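Local coordinates for putative DsbA oxidoreductase SCO1869 (Streptomyces coelicolor A3, PDB 3GL5), which probably acts as a DsbA-type thiol-disulfide oxidoreductase of the thioredoxin superfamily, although its physiological substrate and role are not established, at residues 12-17 with 88-93; 42-47 with 99-104; 52-57 with 131-136; 105-110 with 118-123. All coordinates share one frame; numbering follows the deposited sequence.

Contact 1 of 4, residues 12-17 with 88-93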
loop_
_atom_site.group_PDB
_atom_site.type_symbol
_atom_site.label_atom_id
_atom_site.label_comp_id
_atom_site.label_asym_id
_atom_site.label_seq_id
_atom_site.Cartn_x
_atom_site.Cartn_y
_atom_site.Cartn_z
ATOM N N ALA A 12 0.034 18.915 -12.211
ATOM C CA ALA A 12 0.167 20.336 -12.598
ATOM C C ALA A 12 0.947 21.106 -11.514
ATOM O O ALA A 12 0.508 22.130 -11.037
ATOM C CB ALA A 12 -1.259 20.989 -12.810
ATOM N N CYS A 13 2.050 20.566 -11.057
ATOM C CA CYS A 13 2.779 21.180 -9.954
ATOM C C CYS A 13 4.280 21.038 -10.278
ATOM O O CYS A 13 4.839 19.960 -10.139
ATOM C CB CYS A 13 2.385 20.447 -8.684
ATOM S SG CYS A 13 3.381 20.659 -7.258
ATOM N N PRO A 14 4.911 22.106 -10.770
ATOM C CA PRO A 14 6.331 22.018 -11.180
ATOM C C PRO A 14 7.248 21.565 -10.051
ATOM O O PRO A 14 8.151 20.803 -10.313
ATOM C CB PRO A 14 6.684 23.453 -11.612
ATOM C CG PRO A 14 5.382 24.155 -11.857
ATOM C CD PRO A 14 4.292 23.416 -11.091
ATOM N N TRP A 15 7.028 22.031 -8.815
ATOM C CA TRP A 15 7.802 21.602 -7.636
ATOM C C TRP A 15 7.577 20.171 -7.190
ATOM O O TRP A 15 8.400 19.640 -6.464
ATOM C CB TRP A 15 7.523 22.520 -6.439
ATOM C CG TRP A 15 8.058 23.934 -6.704
ATOM C CD1 TRP A 15 7.336 25.095 -6.886
ATOM C CD2 TRP A 15 9.425 24.277 -6.885
ATOM N NE1 TRP A 15 8.197 26.153 -7.155
ATOM C CE2 TRP A 15 9.483 25.669 -7.155
ATOM C CE3 TRP A 15 10.613 23.542 -6.822
ATOM C CZ2 TRP A 15 10.696 26.345 -7.352
ATOM C CZ3 TRP A 15 11.832 24.216 -7.040
ATOM C CH2 TRP A 15 11.853 25.605 -7.298
ATOM N N CYS A 16 6.430 19.583 -7.545
ATOM C CA CYS A 16 6.179 18.158 -7.309
ATOM C C CYS A 16 7.122 17.337 -8.201
ATOM O O CYS A 16 7.774 16.398 -7.730
ATOM C CB CYS A 16 4.716 17.827 -7.617
ATOM S SG CYS A 16 3.553 18.626 -6.521
ATOM N N TYR A 17 7.200 17.725 -9.478
ATOM C CA TYR A 17 8.097 17.128 -10.477
ATOM C C TYR A 17 9.578 17.258 -10.115
ATOM O O TYR A 17 10.306 16.268 -10.160
ATOM C CB TYR A 17 7.834 17.789 -11.813
ATOM C CG TYR A 17 8.635 17.313 -13.033
ATOM C CD1 TYR A 17 8.766 15.945 -13.381
ATOM C CD2 TYR A 17 9.174 18.244 -13.882
ATOM C CE1 TYR A 17 9.497 15.555 -14.573
ATOM C CE2 TYR A 17 9.854 17.889 -15.046
ATOM C CZ TYR A 17 10.021 16.572 -15.389
ATOM O OH TYR A 17 10.690 16.357 -16.566
ATOM N N LEU A 88 16.014 16.341 -15.256
ATOM C CA LEU A 88 14.673 16.423 -15.805
ATOM C C LEU A 88 14.544 17.449 -16.891
ATOM O O LEU A 88 14.984 18.573 -16.747
ATOM C CB LEU A 88 13.668 16.799 -14.707
ATOM C CG LEU A 88 13.643 16.006 -13.397
ATOM C CD1 LEU A 88 12.618 16.588 -12.397
ATOM C CD2 LEU A 88 13.368 14.529 -13.645
ATOM N N ALA A 89 13.860 17.079 -17.951
ATOM C CA ALA A 89 13.466 18.013 -18.985
ATOM C C ALA A 89 12.345 18.918 -18.454
ATOM O O ALA A 89 11.518 18.491 -17.637
ATOM C CB ALA A 89 12.978 17.231 -20.193
ATOM N N TYR A 90 12.308 20.160 -18.923
ATOM C CA TYR A 90 11.314 21.123 -18.456
ATOM C C TYR A 90 11.214 22.253 -19.481
ATOM O O TYR A 90 12.167 23.034 -19.614
ATOM C CB TYR A 90 11.729 21.699 -17.125
ATOM C CG TYR A 90 10.656 22.520 -16.466
ATOM C CD1 TYR A 90 9.811 21.964 -15.511
ATOM C CD2 TYR A 90 10.470 23.866 -16.804
ATOM C CE1 TYR A 90 8.774 22.746 -14.871
ATOM C CE2 TYR A 90 9.449 24.648 -16.201
ATOM C CZ TYR A 90 8.608 24.083 -15.241
ATOM O OH TYR A 90 7.628 24.847 -14.657
ATOM N N ARG A 91 10.100 22.320 -20.221
ATOM C CA ARG A 91 9.874 23.424 -21.174
ATOM C C ARG A 91 9.571 24.723 -20.471
ATOM O O ARG A 91 8.658 24.791 -19.659
ATOM C CB ARG A 91 8.746 23.111 -22.128
ATOM C CG ARG A 91 9.055 21.875 -22.887
ATOM C CD ARG A 91 7.879 21.424 -23.686
ATOM N NE ARG A 91 7.947 22.073 -24.981
ATOM C CZ ARG A 91 8.809 21.725 -25.945
ATOM N NH1 ARG A 91 9.667 20.718 -25.770
ATOM N NH2 ARG A 91 8.811 22.391 -27.090
ATOM N N THR A 92 10.365 25.751 -20.771
ATOM C CA THR A 92 10.226 27.056 -20.103
ATOM C C THR A 92 9.265 27.987 -20.843
ATOM O O THR A 92 9.102 29.145 -20.457
ATOM C CB THR A 92 11.591 27.763 -19.911
ATOM O OG1 THR A 92 12.282 27.810 -21.168
ATOM C CG2 THR A 92 12.443 26.982 -18.932
ATOM N N ARG A 93 8.616 27.469 -21.882
ATOM C CA ARG A 93 7.719 28.245 -22.693
ATOM C C ARG A 93 6.526 27.428 -23.134
ATOM O O ARG A 93 6.647 26.243 -23.458
ATOM C CB ARG A 93 8.446 28.727 -23.946
ATOM C CG ARG A 93 8.530 30.205 -24.088
ATOM C CD ARG A 93 9.448 30.758 -23.056
ATOM N NE ARG A 93 9.790 32.143 -23.312
ATOM C CZ ARG A 93 10.846 32.731 -22.773
ATOM N NH1 ARG A 93 11.119 34.005 -23.048
ATOM N NH2 ARG A 93 11.631 32.034 -21.948
#
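Tyr17 reaches from the first turn of helix 14-28 into the bend of residues 88-90 and is held there at both its face and its rim. Leu88 CD1 sits over the middle of the ring, 3.8 Å from the centroid of Tyr17 and only 4° off the ring normal, a CH-pi contact. At the far end the phenol donates a hydrogen bond from Tyr17 OH to Ala89 O, 2.5 Å long, with the acceptor in the ring plane and the donor on a carbonyl lone pair. With CG anti to the backbone N (chi1 -179°), the ring extends away from the helix toward this carbonyl. The rest is looser. Tyr90 brings its edge to the Tyr17 edge, with CD1 of Tyr90 4.1 Å from CE2 of Tyr17, and its OH end brushes the ring of Pro14, Tyr90 OH to Pro14 CB being 3.5 Å; that hydroxyl is hydrogen-bonded to Glu76. Ala89 is exposed to solvent, its methyl just grazing the phenol end of Tyr17, and Leu88 is partly exposed as well. Cys13, the N-cap residue, and Cys16 form the disulfide of a CxxC motif at a helix start, as in thioredoxin-like oxidoreductases, so Pro14 belongs to the motif and Tyr17 directly follows it. Around them, Leu79 of helix 69-85 meets Pro14 and Tyr90, while Phe128 and Tyr124 of helix 116-128 lie against the Tyr17 ring.

Contact 2 of 4, residues 42-47 with 99-104; sequences SFELDP and STFDLH
Glu44 passes alongside Thr100 in the opposite sense and crosses Phe101 obliquely, its carboxylate turned 25° from the phenyl plane. Glu44 CG lies 3.5 Å from Thr100 OG1. Farther out the two oxygens divide: OE1 meets the rim of the Phe101 ring, and Glu44 OE2 comes within 3.3 Å of Phe101 CB. OE1 is also in a salt bridge with Arg170, whereas a water bound to Glu44 OE2 at 2.6 Å joins it to Asp46 O and Thr100 N. A second water links Asp46 N with Thr100 OG1, so solvent completes the join between loop and helix start. The His104 imidazole, with CG anti to its carbonyl carbon (chi1 -74°), is directed at the loop; its plane makes 51° with the carboxylate, and Glu44 CG stands 3.9 Å from His104 CD2. At the ND1 end of the ring, Ser42 OG comes within 3.5 Å of His104 ND1, although its hydrogen bond is with His108. Asp10 hydrogen-bonds both Thr100 OG1 and His104 NE2, tying them together. The contact thus fastens the loop leaving strand 36-42, at the edge of the thioredoxin-type sheet, to the first turn of helix 101-111, with helix 166-178 packed against Phe43, Phe101 and His104.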
loop_
_atom_site.group_PDB
_atom_site.type_symbol
_atom_site.label_atom_id
_atom_site.label_comp_id
_atom_site.label_asym_id
_atom_site.label_seq_id
_atom_site.Cartn_x
_atom_site.Cartn_y
_atom_site.Cartn_z
ATOM N N SER A 42 -2.536 10.923 -4.283
ATOM C CA SER A 42 -3.150 11.950 -5.112
ATOM C C SER A 42 -3.344 13.251 -4.355
ATOM O O SER A 42 -3.770 13.244 -3.210
ATOM C CB SER A 42 -4.540 11.511 -5.539
ATOM O OG SER A 42 -4.489 10.315 -6.284
ATOM N N PHE A 43 -3.128 14.365 -5.034
ATOM C CA PHE A 43 -3.533 15.656 -4.522
ATOM C C PHE A 43 -3.898 16.521 -5.696
ATOM O O PHE A 43 -3.185 16.522 -6.689
ATOM C CB PHE A 43 -2.358 16.282 -3.748
ATOM C CG PHE A 43 -2.721 17.546 -2.962
ATOM C CD1 PHE A 43 -2.974 17.476 -1.597
ATOM C CD2 PHE A 43 -2.742 18.808 -3.588
ATOM C CE1 PHE A 43 -3.290 18.644 -0.839
ATOM C CE2 PHE A 43 -3.040 19.989 -2.859
ATOM C CZ PHE A 43 -3.331 19.903 -1.481
ATOM N N GLU A 44 -5.001 17.268 -5.612
ATOM C CA GLU A 44 -5.325 18.192 -6.692
ATOM C C GLU A 44 -5.186 19.620 -6.159
ATOM O O GLU A 44 -5.891 20.012 -5.235
ATOM C CB GLU A 44 -6.761 17.991 -7.205
ATOM C CG GLU A 44 -6.976 16.842 -8.188
ATOM C CD GLU A 44 -8.452 16.559 -8.379
ATOM O OE1 GLU A 44 -9.100 15.987 -7.461
ATOM O OE2 GLU A 44 -8.999 16.974 -9.413
ATOM N N LEU A 45 -4.335 20.411 -6.795
ATOM C CA LEU A 45 -4.249 21.832 -6.474
ATOM C C LEU A 45 -5.557 22.561 -6.828
ATOM O O LEU A 45 -5.936 23.499 -6.139
ATOM C CB LEU A 45 -3.063 22.461 -7.198
ATOM C CG LEU A 45 -1.712 22.133 -6.560
ATOM C CD1 LEU A 45 -0.617 22.348 -7.593
ATOM C CD2 LEU A 45 -1.468 22.980 -5.281
ATOM N N ASP A 46 -6.265 22.100 -7.856
ATOM C CA ASP A 46 -7.509 22.773 -8.243
ATOM C C ASP A 46 -8.592 21.744 -8.543
ATOM O O ASP A 46 -8.893 21.449 -9.703
ATOM C CB ASP A 46 -7.226 23.686 -9.436
ATOM C CG ASP A 46 -8.422 24.522 -9.870
ATOM O OD1 ASP A 46 -9.462 24.582 -9.163
ATOM O OD2 ASP A 46 -8.313 25.114 -10.978
ATOM N N PRO A 47 -9.159 21.155 -7.490
ATOM C CA PRO A 47 -10.118 20.068 -7.748
ATOM C C PRO A 47 -11.432 20.555 -8.390
ATOM O O PRO A 47 -12.192 19.737 -8.952
ATOM C CB PRO A 47 -10.395 19.505 -6.348
ATOM C CG PRO A 47 -10.062 20.668 -5.393
ATOM C CD PRO A 47 -9.015 21.483 -6.056
ATOM N N SER A 99 -7.283 20.637 -15.402
ATOM C CA SER A 99 -7.783 19.719 -14.399
ATOM C C SER A 99 -6.988 18.390 -14.423
ATOM O O SER A 99 -6.627 17.905 -15.507
ATOM C CB SER A 99 -9.273 19.471 -14.678
ATOM O OG SER A 99 -9.673 18.218 -14.122
ATOM N N THR A 100 -6.715 17.795 -13.254
ATOM C CA THR A 100 -5.933 16.512 -13.198
ATOM C C THR A 100 -6.739 15.335 -12.620
ATOM O O THR A 100 -6.197 14.271 -12.336
ATOM C CB THR A 100 -4.654 16.660 -12.360
ATOM O OG1 THR A 100 -5.002 17.156 -11.049
ATOM C CG2 THR A 100 -3.701 17.624 -13.034
ATOM N N PHE A 101 -8.034 15.539 -12.443
ATOM C CA PHE A 101 -8.838 14.584 -11.751
ATOM C C PHE A 101 -8.723 13.198 -12.384
ATOM O O PHE A 101 -8.469 12.214 -11.692
ATOM C CB PHE A 101 -10.316 15.021 -11.680
ATOM C CG PHE A 101 -11.190 14.029 -10.943
ATOM C CD1 PHE A 101 -10.930 13.703 -9.605
ATOM C CD2 PHE A 101 -12.259 13.404 -11.578
ATOM C CE1 PHE A 101 -11.731 12.777 -8.922
ATOM C CE2 PHE A 101 -13.091 12.486 -10.860
ATOM C CZ PHE A 101 -12.801 12.176 -9.548
ATOM N N ASP A 102 -8.946 13.143 -13.693
ATOM C CA ASP A 102 -8.873 11.909 -14.473
ATOM C C ASP A 102 -7.465 11.305 -14.522
ATOM O O ASP A 102 -7.299 10.060 -14.492
ATOM C CB ASP A 102 -9.422 12.153 -15.882
ATOM C CG ASP A 102 -10.942 12.340 -15.868
ATOM O OD1 ASP A 102 -11.569 11.792 -14.938
ATOM O OD2 ASP A 102 -11.508 13.039 -16.739
ATOM N N LEU A 103 -6.456 12.172 -14.565
ATOM C CA LEU A 103 -5.094 11.686 -14.472
ATOM C C LEU A 103 -4.916 10.936 -13.156
ATOM O O LEU A 103 -4.349 9.859 -13.113
ATOM C CB LEU A 103 -4.113 12.865 -14.572
ATOM C CG LEU A 103 -3.752 13.387 -15.968
ATOM C CD1 LEU A 103 -4.944 14.054 -16.634
ATOM C CD2 LEU A 103 -2.637 14.381 -15.843
ATOM N N HIS A 104 -5.418 11.506 -12.070
ATOM C CA HIS A 104 -5.284 10.868 -10.787
ATOM C C HIS A 104 -6.033 9.539 -10.692
ATOM O O HIS A 104 -5.523 8.602 -10.074
ATOM C CB HIS A 104 -5.658 11.823 -9.646
ATOM C CG HIS A 104 -4.611 12.869 -9.387
ATOM N ND1 HIS A 104 -3.403 12.574 -8.791
ATOM C CD2 HIS A 104 -4.580 14.200 -9.668
ATOM C CE1 HIS A 104 -2.680 13.679 -8.683
ATOM N NE2 HIS A 104 -3.375 14.681 -9.194
HETATM O O HOH W 1 -7.845 18.894 -10.681
HETATM O O HOH W 2 -5.465 20.067 -9.833
#

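Contact 3 of 4, residues 52-57 with 131-136. With NA (sodium ion), chain B.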
loop_
_atom_site.group_PDB
_atom_site.type_symbol
_atom_site.label_atom_id
_atom_site.label_comp_id
_atom_site.label_asym_id
_atom_site.label_seq_id
_atom_site.Cartn_x
_atom_site.Cartn_y
_atom_site.Cartn_z
ATOM N N ASP A 52 -12.648 20.953 -19.384
ATOM C CA ASP A 52 -12.368 21.693 -20.607
ATOM C C ASP A 52 -11.748 23.056 -20.350
ATOM O O ASP A 52 -11.629 23.862 -21.256
ATOM C CB ASP A 52 -13.625 21.841 -21.476
ATOM C CG ASP A 52 -14.606 22.863 -20.917
ATOM O OD1 ASP A 52 -14.648 23.063 -19.676
ATOM O OD2 ASP A 52 -15.339 23.469 -21.732
ATOM N N ASP A 53 -11.361 23.329 -19.120
ATOM C CA ASP A 53 -10.711 24.596 -18.820
ATOM C C ASP A 53 -9.174 24.455 -18.808
ATOM O O ASP A 53 -8.565 24.218 -17.760
ATOM C CB ASP A 53 -11.251 25.134 -17.489
ATOM C CG ASP A 53 -10.840 26.561 -17.220
ATOM O OD1 ASP A 53 -10.564 27.302 -18.192
ATOM O OD2 ASP A 53 -10.807 26.945 -16.026
ATOM N N VAL A 54 -8.559 24.565 -19.986
ATOM C CA VAL A 54 -7.093 24.520 -20.149
ATOM C C VAL A 54 -6.599 25.916 -20.503
ATOM O O VAL A 54 -7.138 26.575 -21.376
ATOM C CB VAL A 54 -6.631 23.524 -21.270
ATOM C CG1 VAL A 54 -5.101 23.223 -21.165
ATOM C CG2 VAL A 54 -7.439 22.236 -21.228
ATOM N N GLN A 55 -5.558 26.355 -19.819
ATOM C CA GLN A 55 -5.075 27.728 -19.916
ATOM C C GLN A 55 -3.557 27.682 -20.105
ATOM O O GLN A 55 -2.914 26.772 -19.585
ATOM C CB GLN A 55 -5.361 28.400 -18.580
ATOM C CG GLN A 55 -5.987 29.768 -18.689
ATOM C CD GLN A 55 -6.104 30.429 -17.338
ATOM O OE1 GLN A 55 -5.668 29.884 -16.315
ATOM N NE2 GLN A 55 -6.715 31.607 -17.317
ATOM N N PRO A 56 -2.968 28.674 -20.803
ATOM C CA PRO A 56 -1.489 28.722 -20.775
ATOM C C PRO A 56 -0.991 29.082 -19.385
ATOM O O PRO A 56 -1.575 29.948 -18.729
ATOM C CB PRO A 56 -1.127 29.815 -21.780
ATOM C CG PRO A 56 -2.415 30.094 -22.558
ATOM C CD PRO A 56 -3.563 29.707 -21.669
ATOM N N VAL A 57 0.058 28.405 -18.920
ATOM C CA VAL A 57 0.605 28.653 -17.582
ATOM C C VAL A 57 0.934 30.142 -17.386
ATOM O O VAL A 57 0.653 30.735 -16.342
ATOM C CB VAL A 57 1.879 27.774 -17.286
ATOM C CG1 VAL A 57 2.620 28.284 -16.048
ATOM C CG2 VAL A 57 1.503 26.333 -17.094
ATOM N N GLU A 131 5.359 19.068 -25.654
ATOM C CA GLU A 131 4.570 20.206 -26.167
ATOM C C GLU A 131 3.066 19.890 -26.250
ATOM O O GLU A 131 2.228 20.772 -26.011
ATOM C CB GLU A 131 5.162 20.660 -27.507
ATOM C CG GLU A 131 4.369 21.643 -28.317
ATOM C CD GLU A 131 5.028 21.950 -29.672
ATOM O OE1 GLU A 131 6.132 21.410 -29.950
ATOM O OE2 GLU A 131 4.442 22.728 -30.471
ATOM N N ARG A 132 2.728 18.624 -26.523
ATOM C CA ARG A 132 1.346 18.177 -26.443
ATOM C C ARG A 132 0.812 18.245 -25.012
ATOM O O ARG A 132 1.493 17.872 -24.050
ATOM C CB ARG A 132 1.186 16.759 -26.987
ATOM C CG ARG A 132 1.426 16.660 -28.480
ATOM C CD ARG A 132 1.628 15.224 -28.908
ATOM N NE ARG A 132 2.970 14.758 -28.559
ATOM C CZ ARG A 132 3.453 13.552 -28.856
ATOM N NH1 ARG A 132 2.695 12.659 -29.490
ATOM N NH2 ARG A 132 4.691 13.234 -28.495
ATOM N N SER A 133 -0.422 18.716 -24.888
ATOM C CA SER A 133 -1.100 18.837 -23.606
ATOM C C SER A 133 -1.524 17.472 -23.062
ATOM O O SER A 133 -1.897 16.566 -23.826
ATOM C CB SER A 133 -2.329 19.731 -23.758
ATOM O OG SER A 133 -3.028 19.837 -22.539
ATOM N N VAL A 134 -1.431 17.325 -21.749
ATOM C CA VAL A 134 -2.057 16.210 -21.051
ATOM C C VAL A 134 -3.485 16.528 -20.583
ATOM O O VAL A 134 -4.127 15.687 -19.925
ATOM C CB VAL A 134 -1.221 15.730 -19.852
ATOM C CG1 VAL A 134 0.173 15.326 -20.315
ATOM C CG2 VAL A 134 -1.158 16.773 -18.756
ATOM N N PHE A 135 -3.991 17.721 -20.893
ATOM C CA PHE A 135 -5.296 18.157 -20.322
ATOM C C PHE A 135 -6.443 18.070 -21.323
ATOM O O PHE A 135 -6.254 18.294 -22.516
ATOM C CB PHE A 135 -5.198 19.572 -19.735
ATOM C CG PHE A 135 -4.089 19.726 -18.713
ATOM C CD1 PHE A 135 -4.245 19.220 -17.414
ATOM C CD2 PHE A 135 -2.888 20.361 -19.055
ATOM C CE1 PHE A 135 -3.211 19.360 -16.444
ATOM C CE2 PHE A 135 -1.850 20.491 -18.118
ATOM C CZ PHE A 135 -2.013 19.998 -16.808
ATOM N N ASN A 136 -7.628 17.731 -20.850
ATOM C CA ASN A 136 -8.754 17.644 -21.742
ATOM C C ASN A 136 -8.439 16.911 -23.092
ATOM O O ASN A 136 -8.816 17.399 -24.164
ATOM C CB ASN A 136 -9.288 19.060 -22.029
ATOM C CG ASN A 136 -10.688 19.043 -22.640
ATOM O OD1 ASN A 136 -11.448 18.102 -22.425
ATOM N ND2 ASN A 136 -11.021 20.076 -23.422
HETATM NA NA NA B . 2.470 18.842 -22.170
HETATM O O HOH W 3 1.537 21.143 -23.498
HETATM O O HOH W 4 0.372 19.552 -20.856
#
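Val54 faces the 131-136 loop, and its branches make most of the contact. Its CB directs both methyls at the loop. CG1, anti to the backbone N (chi1 -165°), comes to 3.9 Å from Phe135 CB and approaches the phenyl ring obliquely at CD2; it also lies 4.2 Å from Ser133 OG. CG2, the other tip, fits between two successive residues, with Val54 CG2 3.8 Å from Phe135 CB and just as near to Asn136 CB. The Phe135 ring itself leads off inward, and Val134 CG2 covers one of its faces. Beyond Val54, the Asn136 amide lies against the backbone of Asp52, Asn136 ND2 to Asp52 CA being 3.5 Å, at the exposed end of the contact. The loop keeps its form through an ST turn: Ser133 OG accepts a hydrogen bond of 2.8 Å from Phe135 N at a fairly straight 161°, and is bonded to Asp96 too. Here the segment before the short strand 55-56 packs on the connection between helices 116-128 and 138-147, within the helical part that DsbA-like proteins add to the thioredoxin fold. The same connection begins at a sodium ion, which Arg132 O binds at 2.3 Å along with two waters and the carbonyls of Gly126, Asn127 and Asp130. One of these waters donates to Glu131 O, and the other accepts from Val134 N.

Contact 4 of 4, residues 105-110 with 118-123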
loop_
_atom_site.group_PDB
_atom_site.type_symbol
_atom_site.label_atom_id
_atom_site.label_comp_id
_atom_site.label_asym_id
_atom_site.label_seq_id
_atom_site.Cartn_x
_atom_site.Cartn_y
_atom_site.Cartn_z
ATOM N N ARG A 105 -7.219 9.466 -11.283
ATOM C CA ARG A 105 -7.975 8.199 -11.335
ATOM C C ARG A 105 -7.172 7.126 -12.062
ATOM O O ARG A 105 -7.061 5.979 -11.575
ATOM C CB ARG A 105 -9.349 8.392 -11.986
ATOM C CG ARG A 105 -10.237 9.349 -11.169
ATOM C CD ARG A 105 -11.700 9.272 -11.559
ATOM N NE ARG A 105 -11.936 9.625 -12.974
ATOM C CZ ARG A 105 -12.266 8.754 -13.937
ATOM N NH1 ARG A 105 -12.390 7.446 -13.693
ATOM N NH2 ARG A 105 -12.483 9.190 -15.155
ATOM N N LEU A 106 -6.547 7.524 -13.171
ATOM C CA LEU A 106 -5.667 6.623 -13.922
ATOM C C LEU A 106 -4.404 6.265 -13.170
ATOM O O LEU A 106 -3.900 5.153 -13.345
ATOM C CB LEU A 106 -5.305 7.183 -15.297
ATOM C CG LEU A 106 -6.390 7.163 -16.374
ATOM C CD1 LEU A 106 -5.755 7.830 -17.601
ATOM C CD2 LEU A 106 -6.905 5.744 -16.723
ATOM N N LEU A 107 -3.881 7.183 -12.329
ATOM C CA LEU A 107 -2.751 6.823 -11.478
ATOM C C LEU A 107 -3.135 5.693 -10.502
ATOM O O LEU A 107 -2.296 4.870 -10.150
ATOM C CB LEU A 107 -2.173 8.025 -10.731
ATOM C CG LEU A 107 -1.394 8.998 -11.640
ATOM C CD1 LEU A 107 -1.214 10.372 -10.967
ATOM C CD2 LEU A 107 0.000 8.428 -12.004
ATOM N N HIS A 108 -4.379 5.702 -10.044
ATOM C CA HIS A 108 -4.873 4.649 -9.174
ATOM C C HIS A 108 -5.084 3.334 -9.919
ATOM O O HIS A 108 -4.730 2.307 -9.404
ATOM C CB HIS A 108 -6.117 5.100 -8.386
ATOM C CG HIS A 108 -5.766 5.928 -7.193
ATOM N ND1 HIS A 108 -5.657 5.404 -5.925
ATOM C CD2 HIS A 108 -5.405 7.232 -7.091
ATOM C CE1 HIS A 108 -5.290 6.355 -5.082
ATOM N NE2 HIS A 108 -5.134 7.477 -5.767
ATOM N N LEU A 109 -5.615 3.358 -11.125
ATOM C CA LEU A 109 -5.485 2.181 -12.022
ATOM C C LEU A 109 -4.055 1.616 -12.051
ATOM O O LEU A 109 -3.820 0.442 -11.699
ATOM C CB LEU A 109 -5.971 2.497 -13.438
ATOM C CG LEU A 109 -5.738 1.411 -14.509
ATOM C CD1 LEU A 109 -6.259 0.015 -14.064
ATOM C CD2 LEU A 109 -6.405 1.824 -15.800
ATOM N N ALA A 110 -3.092 2.462 -12.421
ATOM C CA ALA A 110 -1.665 2.110 -12.328
ATOM C C ALA A 110 -1.210 1.572 -10.960
ATOM O O ALA A 110 -0.440 0.622 -10.899
ATOM C CB ALA A 110 -0.771 3.325 -12.744
ATOM N N ALA A 118 5.818 4.391 -12.987
ATOM C CA ALA A 118 5.887 4.505 -14.449
ATOM C C ALA A 118 4.829 5.442 -15.017
ATOM O O ALA A 118 5.117 6.245 -15.902
ATOM C CB ALA A 118 5.832 3.113 -15.139
ATOM N N LEU A 119 3.601 5.388 -14.535
ATOM C CA LEU A 119 2.587 6.288 -15.098
ATOM C C LEU A 119 2.751 7.720 -14.531
ATOM O O LEU A 119 2.514 8.726 -15.236
ATOM C CB LEU A 119 1.161 5.770 -14.861
ATOM C CG LEU A 119 0.017 6.556 -15.514
ATOM C CD1 LEU A 119 0.188 6.628 -17.036
ATOM C CD2 LEU A 119 -1.378 6.011 -15.084
ATOM N N LEU A 120 3.161 7.800 -13.273
ATOM C CA LEU A 120 3.438 9.103 -12.656
ATOM C C LEU A 120 4.523 9.864 -13.461
ATOM O O LEU A 120 4.322 11.017 -13.880
ATOM C CB LEU A 120 3.793 8.917 -11.181
ATOM C CG LEU A 120 4.076 10.177 -10.375
ATOM C CD1 LEU A 120 2.873 11.169 -10.390
ATOM C CD2 LEU A 120 4.536 9.807 -8.953
ATOM N N ASP A 121 5.646 9.194 -13.717
ATOM C CA ASP A 121 6.704 9.788 -14.542
ATOM C C ASP A 121 6.252 10.074 -15.952
ATOM O O ASP A 121 6.637 11.084 -16.480
ATOM C CB ASP A 121 7.960 8.945 -14.572
ATOM C CG ASP A 121 8.673 8.910 -13.246
ATOM O OD1 ASP A 121 8.639 9.907 -12.480
ATOM O OD2 ASP A 121 9.299 7.857 -12.967
ATOM N N ALA A 122 5.387 9.230 -16.538
ATOM C CA ALA A 122 4.856 9.513 -17.865
ATOM C C ALA A 122 4.009 10.765 -17.879
ATOM O O ALA A 122 4.087 11.543 -18.798
ATOM C CB ALA A 122 4.029 8.347 -18.405
ATOM N N PHE A 123 3.097 10.879 -16.920
ATOM C CA PHE A 123 2.247 12.038 -16.860
ATOM C C PHE A 123 3.063 13.339 -16.640
ATOM O O PHE A 123 2.749 14.369 -17.259
ATOM C CB PHE A 123 1.120 11.881 -15.783
ATOM C CG PHE A 123 -0.016 10.949 -16.203
ATOM C CD1 PHE A 123 -0.131 10.486 -17.548
ATOM C CD2 PHE A 123 -0.989 10.541 -15.268
ATOM C CE1 PHE A 123 -1.199 9.625 -17.949
ATOM C CE2 PHE A 123 -2.056 9.695 -15.673
ATOM C CZ PHE A 123 -2.163 9.263 -17.013
#
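Leu119 and Leu107 interlock between two helices that run roughly antiparallel, their local axes 9.5 Å apart and at 148°. The contact consists of apolar packing, and among aliphatic groups the Leu119 CD2 methyl meets two side chains at once, Ala110 and Leu106. It lies 3.6 Å from Ala110 CB and also touches Leu106 CB. From helix 101-111, Leu107 CD2 reaches across to Leu119 CG at 4.0 Å and to Leu120 CB at 3.9 Å. Methyls also rest on backbone: Leu119 CD2 is 3.2 Å from Leu106 O, a carbonyl that already accepts the helical bond from Ala110 N, and Leu107 CD2 is 3.5 Å from Leu120 N. The aromatic packing is supplied by Phe123, one turn after Leu119. Leu106 crosses it at about a right angle and meets the ring edge, Leu106 CD1 to Phe123 CZ being 3.9 Å, while Leu107 CG approaches the ring obliquely beside CD2. Leu119 CD1 lies over one face toward the rim, so the ring is held by its own helix as well as by its partner. Leu141 of helix 138-147 touches both Leu106 and Phe123, and Leu159 of helix 152-160 packs on Leu106. Such a helical hairpin is part of the mainly helical insertion that distinguishes DsbA-like proteins from plain thioredoxin.

Contact 1 holds the Cys13-Cys16 disulfide, the CxxC pair that is probably the redox site, as in thioredoxin-like proteins. Contact 2 adjoins it, Leu45 CD1 lying 3.7 Å from Cys13 CB. Contacts 2 and 4 share helix 101-111; Ser42 OG and His108 NE2, 3.0 Å apart, probably hydrogen-bond between them, and Leu103 O lies 3.4 Å from Phe123 CE2. Phe135 of contact 3 bridges to both neighbours, with its CD1 3.3 Å from Ser99 O of contact 2 and its ring in touch with Ala12 of contact 1. The sodium ion bound in contact 3 is about 10 Å from the side chains of Tyr17 and Phe123. Contacts 1 and 4 do not touch.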